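Long-range contact in Exo-alpha-sialidase (Clostridium perfringens, PDB 2VO8), which is a family 33 glycoside hydrolase, probably releasing terminal sialic acids, whose cohesin module probably binds a partner dockerin in assembling toxin complexes: residues I81-L86 with D95-N100. Sequence-based numbering, arbitrary orientation.
Sequences ILVASL and DLVKVN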
# COMPACT_ATOMS: atom_id res chain seq x y z
N ILE A 81 -7.36 -3.32 -0.62
CA ILE A 81 -6.25 -4.20 -1.00
C ILE A 81 -6.09 -5.27 0.07
O ILE A 81 -5.89 -4.95 1.26
CB ILE A 81 -4.94 -3.47 -1.19
CG1 ILE A 81 -5.10 -2.32 -2.21
CG2 ILE A 81 -3.79 -4.45 -1.55
CD1 ILE A 81 -3.90 -1.63 -2.46
N LEU A 82 -6.26 -6.54 -0.34
CA LEU A 82 -6.09 -7.70 0.55
C LEU A 82 -4.84 -8.43 0.09
O LEU A 82 -4.78 -8.84 -1.10
CB LEU A 82 -7.30 -8.64 0.47
CG LEU A 82 -8.66 -8.06 0.82
CD1 LEU A 82 -9.83 -9.09 0.69
CD2 LEU A 82 -8.65 -7.48 2.21
N VAL A 83 -3.87 -8.57 1.00
CA VAL A 83 -2.61 -9.29 0.78
C VAL A 83 -2.69 -10.56 1.65
O VAL A 83 -2.99 -10.48 2.82
CB VAL A 83 -1.31 -8.60 1.33
CG1 VAL A 83 -0.09 -9.21 0.67
CG2 VAL A 83 -1.28 -7.06 1.22
N ALA A 84 -2.40 -11.72 1.07
CA ALA A 84 -2.43 -12.99 1.86
C ALA A 84 -1.22 -13.84 1.55
O ALA A 84 -0.75 -13.95 0.40
CB ALA A 84 -3.73 -13.76 1.64
N SER A 85 -0.68 -14.46 2.60
CA SER A 85 0.41 -15.39 2.46
C SER A 85 -0.10 -16.62 1.70
O SER A 85 -1.24 -17.04 1.88
CB SER A 85 0.88 -15.87 3.83
OG SER A 85 2.02 -16.68 3.68
N LEU A 86 0.79 -17.22 0.92
CA LEU A 86 0.52 -18.47 0.26
C LEU A 86 0.96 -19.67 1.13
O LEU A 86 0.78 -20.84 0.74
CB LEU A 86 1.24 -18.48 -1.09
CG LEU A 86 0.65 -17.49 -2.09
CD1 LEU A 86 1.41 -17.58 -3.41
CD2 LEU A 86 -0.83 -17.64 -2.33
N ASP A 95 8.11 -5.71 2.26
CA ASP A 95 7.30 -5.03 1.29
C ASP A 95 6.31 -6.05 0.69
O ASP A 95 6.68 -7.23 0.44
CB ASP A 95 8.20 -4.37 0.24
CG ASP A 95 9.04 -3.21 0.82
OD1 ASP A 95 8.77 -2.81 1.96
OD2 ASP A 95 9.94 -2.72 0.15
N LEU A 96 5.07 -5.61 0.55
CA LEU A 96 3.95 -6.51 0.26
C LEU A 96 3.24 -6.25 -1.09
O LEU A 96 2.81 -7.20 -1.75
CB LEU A 96 2.93 -6.44 1.39
CG LEU A 96 3.38 -6.91 2.77
CD1 LEU A 96 2.26 -6.82 3.76
CD2 LEU A 96 3.86 -8.39 2.68
N VAL A 97 3.12 -4.99 -1.49
CA VAL A 97 2.27 -4.63 -2.63
C VAL A 97 2.93 -3.53 -3.47
O VAL A 97 3.57 -2.63 -2.91
CB VAL A 97 0.90 -4.12 -2.19
CG1 VAL A 97 -0.00 -3.74 -3.49
CG2 VAL A 97 0.21 -5.08 -1.24
N LYS A 98 2.82 -3.65 -4.80
CA LYS A 98 3.26 -2.62 -5.75
C LYS A 98 1.99 -2.01 -6.33
O LYS A 98 1.19 -2.72 -6.93
CB LYS A 98 4.02 -3.25 -6.92
CG LYS A 98 5.29 -3.99 -6.57
CD LYS A 98 6.07 -4.40 -7.84
CE LYS A 98 6.12 -5.90 -8.13
NZ LYS A 98 7.42 -6.13 -8.89
N VAL A 99 1.81 -0.69 -6.17
CA VAL A 99 0.67 0.01 -6.79
C VAL A 99 1.22 0.89 -7.92
O VAL A 99 2.03 1.77 -7.70
CB VAL A 99 -0.13 0.89 -5.77
CG1 VAL A 99 -1.35 1.58 -6.45
CG2 VAL A 99 -0.58 0.11 -4.59
N ASN A 100 0.85 0.57 -9.16
CA ASN A 100 1.42 1.24 -10.33
C ASN A 100 0.40 2.29 -10.80
O ASN A 100 -0.77 1.98 -10.99
CB ASN A 100 1.71 0.23 -11.44
CG ASN A 100 2.56 0.81 -12.51
OD1 ASN A 100 2.07 1.63 -13.34
ND2 ASN A 100 3.86 0.46 -12.51
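Val83 and Val97 meet methyl to methyl, CG2 of Val83 lying 3.5 Å from CG2 of Val97, closer than methyls normally pack. In both valines CG1 is trans to the backbone N (chi1 -162° in Val83), which leaves CG2 swung to the N side of its residue and turned to the other valine, and the two side chains pass each other at a slant. The other branch of Val83 turns to Leu96: its CG1 reaches CB of Leu96 at 4.2 Å, the side chains crossing at about a right angle. Leu96 and Val97, a classic beta bulge opposite Leu30, both turn toward 81-86, consistent with Val83 meeting the two in succession. The strands belong to the two facing sheets of the cohesin beta sandwich: 78-85 pairs with 41-49 and 67-75, whereas 95-103 pairs with 26-33 and 55-62. The axes of 81-85 and 95-100 approach to 8.1 Å, with N-to-C directions 141° apart, and the join is made by aliphatic carbons. Ile81 spans two residues, with CG2 at 4.1 Å from CG2 of Val97, while its extended other branch (chi2 -178°) carries CD1 to 4.3 Å from CG2 of Val99. Around this buried layer, Tyr46 touches Val83 and Leu96, and Leu30 touches Ile81 and Val97.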